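Local coordinates for protein carboxylesterase (Est-2) (Archaeoglobus fulgidus, PDB 5FRD) that probably hydrolyses carboxylic esters as an alpha/beta-hydrolase esterase and holds a coenzyme A molecule near its active site, at residues A[196-201]-A[220-225]. Residues are numbered along the deposited sequence; the frame is centred on the assembly and turned at random. Where two conformers were deposited one is given.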
ATOM      1  N   VAL A 196      -7.268  -7.191   5.725  1.00 13.97           N
ATOM      2  CA  VAL A 196      -8.309  -6.713   4.837  1.00 15.40           C
ATOM      3  C   VAL A 196      -9.483  -6.270   5.682  1.00 15.06           C
ATOM      4  O   VAL A 196      -9.761  -6.865   6.720  1.00 15.16           O
ATOM      5  CB  VAL A 196      -8.701  -7.798   3.796  1.00 14.68           C
ATOM      6  CG1 VAL A 196      -9.240  -9.047   4.467  1.00 18.57           C
ATOM      7  CG2 VAL A 196      -9.678  -7.280   2.759  1.00 15.75           C
ATOM      8  N   GLY A 197     -10.143  -5.204   5.261  1.00 14.50           N
ATOM      9  CA  GLY A 197     -11.402  -4.815   5.858  1.00 14.86           C
ATOM     10  C   GLY A 197     -12.469  -5.811   5.446  1.00 16.53           C
ATOM     11  O   GLY A 197     -12.529  -6.208   4.273  1.00 17.41           O
ATOM     12  N   GLU A 198     -13.340  -6.154   6.390  1.00 14.91           N
ATOM     13  CA  GLU A 198     -14.386  -7.164   6.128  1.00 18.08           C
ATOM     14  C   GLU A 198     -15.267  -6.821   4.929  1.00 19.50           C
ATOM     15  O   GLU A 198     -15.690  -7.736   4.224  1.00 22.46           O
ATOM     16  CB  GLU A 198     -15.208  -7.324   7.400  1.00 21.13           C
ATOM     17  CG  GLU A 198     -16.234  -8.451   7.361  1.00 27.47           C
ATOM     18  CD  GLU A 198     -16.940  -8.605   8.698  1.00 40.46           C
ATOM     19  OE1 GLU A 198     -16.241  -8.782   9.721  1.00 72.44           O
ATOM     20  OE2 GLU A 198     -18.189  -8.568   8.716  1.00 70.28           O
ATOM     21  N   GLU A 199     -15.485  -5.527   4.669  1.00 16.59           N
ATOM     22  CA  GLU A 199     -16.396  -5.069   3.620  0.60 19.21           C
ATOM     23  C   GLU A 199     -15.699  -4.719   2.300  1.00 18.17           C
ATOM     24  O   GLU A 199     -16.332  -4.266   1.374  1.00 20.08           O
ATOM     25  CB  GLU A 199     -17.185  -3.856   4.129  0.60 19.23           C
ATOM     26  CG  GLU A 199     -17.926  -4.171   5.421  0.60 27.10           C
ATOM     27  CD  GLU A 199     -18.846  -3.068   5.908  0.60 31.52           C
ATOM     28  OE1 GLU A 199     -19.344  -2.276   5.076  0.60 30.89           O
ATOM     29  OE2 GLU A 199     -19.082  -3.023   7.137  0.60 34.53           O
ATOM     30  N   ASP A 200     -14.384  -4.942   2.197  1.00 16.24           N
ATOM     31  CA  ASP A 200     -13.628  -4.513   1.011  1.00 15.16           C
ATOM     32  C   ASP A 200     -14.137  -5.210  -0.260  1.00 16.67           C
ATOM     33  O   ASP A 200     -14.119  -6.450  -0.336  1.00 18.01           O
ATOM     34  CB  ASP A 200     -12.129  -4.848   1.245  1.00 14.95           C
ATOM     35  CG  ASP A 200     -11.191  -4.249   0.206  1.00 16.52           C
ATOM     36  OD1 ASP A 200     -11.595  -3.921  -0.916  1.00 16.27           O
ATOM     37  OD2 ASP A 200      -9.983  -4.131   0.544  1.00 15.24           O
ATOM     38  N   LYS A 201     -14.546  -4.429  -1.264  1.00 16.33           N
ATOM     39  CA  LYS A 201     -15.010  -4.978  -2.540  0.60 17.76           C
ATOM     40  C   LYS A 201     -14.027  -4.773  -3.683  1.00 16.24           C
ATOM     41  O   LYS A 201     -14.187  -5.347  -4.759  1.00 20.02           O
ATOM     42  CB  LYS A 201     -16.387  -4.404  -2.890  0.60 21.42           C
ATOM     43  CG  LYS A 201     -17.450  -4.838  -1.889  0.60 27.54           C
ATOM     44  CD  LYS A 201     -18.862  -4.698  -2.382  0.60 36.63           C
ATOM     45  CE  LYS A 201     -19.460  -5.944  -3.016  0.60 59.24           C
ATOM     46  NZ  LYS A 201     -20.517  -5.588  -4.001  0.60 52.84           N
ATOM     47  N   LEU A 220      -3.609 -13.966   8.908  1.00 15.44           N
ATOM     48  CA  LEU A 220      -4.678 -13.195   8.289  1.00 14.69           C
ATOM     49  C   LEU A 220      -5.478 -12.497   9.353  1.00 15.08           C
ATOM     50  O   LEU A 220      -5.887 -13.132  10.332  1.00 16.22           O
ATOM     51  CB  LEU A 220      -5.560 -14.124   7.484  1.00 15.60           C
ATOM     52  CG  LEU A 220      -6.814 -13.520   6.872  1.00 16.22           C
ATOM     53  CD1 LEU A 220      -6.479 -12.467   5.813  1.00 16.97           C
ATOM     54  CD2 LEU A 220      -7.653 -14.635   6.263  1.00 19.18           C
ATOM     55  N   VAL A 221      -5.731 -11.195   9.178  1.00 13.77           N
ATOM     56  CA  VAL A 221      -6.548 -10.388  10.063  1.00 14.69           C
ATOM     57  C   VAL A 221      -7.587  -9.681   9.230  1.00 16.47           C
ATOM     58  O   VAL A 221      -7.255  -8.841   8.372  1.00 16.30           O
ATOM     59  CB  VAL A 221      -5.702  -9.352  10.830  1.00 17.47           C
ATOM     60  CG1 VAL A 221      -6.584  -8.465  11.691  1.00 19.63           C
ATOM     61  CG2 VAL A 221      -4.682 -10.072  11.706  1.00 19.93           C
ATOM     62  N   VAL A 222      -8.838 -10.026   9.454  1.00 13.87           N
ATOM     63  CA  VAL A 222      -9.965  -9.374   8.831  1.00 13.66           C
ATOM     64  C   VAL A 222     -10.488  -8.397   9.874  1.00 14.66           C
ATOM     65  O   VAL A 222     -10.755  -8.775  11.018  1.00 15.89           O
ATOM     66  CB  VAL A 222     -11.055 -10.391   8.428  1.00 14.80           C
ATOM     67  CG1 VAL A 222     -12.252  -9.694   7.803  1.00 15.49           C
ATOM     68  CG2 VAL A 222     -10.466 -11.444   7.501  1.00 17.12           C
ATOM     69  N   ILE A 223     -10.646  -7.133   9.480  1.00 13.71           N
ATOM     70  CA  ILE A 223     -11.074  -6.077  10.410  0.70 14.64           C
ATOM     71  C   ILE A 223     -12.523  -5.725  10.164  1.00 17.12           C
ATOM     72  O   ILE A 223     -12.885  -5.200   9.120  1.00 16.39           O
ATOM     73  CB  ILE A 223     -10.180  -4.827  10.302  0.70 14.54           C
ATOM     74  CG1 ILE A 223      -8.754  -5.261  10.678  0.70 15.30           C
ATOM     75  CG2 ILE A 223     -10.701  -3.699  11.212  0.70 16.61           C
ATOM     76  CD1 ILE A 223      -7.715  -4.180  10.823  0.70 19.00           C
ATOM     77  N   PRO A 224     -13.387  -6.005  11.156  1.00 18.44           N
ATOM     78  CA  PRO A 224     -14.792  -5.663  10.956  1.00 21.22           C
ATOM     79  C   PRO A 224     -15.094  -4.175  10.813  1.00 18.97           C
ATOM     80  O   PRO A 224     -14.388  -3.360  11.392  1.00 19.73           O
ATOM     81  CB  PRO A 224     -15.458  -6.202  12.235  1.00 26.13           C
ATOM     82  CG  PRO A 224     -14.515  -7.168  12.817  1.00 30.29           C
ATOM     83  CD  PRO A 224     -13.150  -6.711  12.434  1.00 22.20           C
ATOM     84  N   GLY A 225     -16.139  -3.835  10.056  1.00 19.41           N
ATOM     85  CA  GLY A 225     -16.582  -2.458   9.916  1.00 20.30           C
ATOM     86  C   GLY A 225     -15.697  -1.547   9.085  1.00 18.93           C
ATOM     87  O   GLY A 225     -15.852  -0.327   9.096  1.00 24.11           O
TER
HETATM   88  O   HOH W   1     -18.116  -5.275   8.813  1.00 33.77           O
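Val196 and Val222 pair in parallel between strands 192-197 and 218-223, the last two of the alpha/beta-hydrolase sheet, joined through helix 205-214 as a beta-alpha-beta unit. The packed part is mainly backbone: Val196 N gives its hydrogen to Val221 O (3.1 Å), and Val196 O takes that of Ile223 N in the carbonyl plane (2.9 Å). Val196 O also receives a CA-H contact from Val222. The two valines lie side by side, CG1 of Val196 being 4.1 Å from CG2 of Val222, on the face covered by helix 205-214. The other methyl of Val222, CG1, anti to the backbone N (chi1 179°), reaches Glu198 CA at 3.7 Å.

Where the strands end, Glu198 N still bonds Ile223 O, but from 44° above the carbonyl plane. Beyond lies the exposed, looser side: Glu198 OE1 merely touches Pro224 CB (3.7 Å), and one water accepts from Gly225 N (2.7 Å), donating weakly to Glu198 OE2 and, in one conformer, to Glu199 OE2.

A type I turn from Gly197 places Asp200, whose OD2 is hydrogen-bonded to His228 ND1, consistent with a Ser-His-Asp triad. The chemistry implies a strand held by two Val196 backbone bonds, a turn held by one from Glu198 N, and a conditional water link outside.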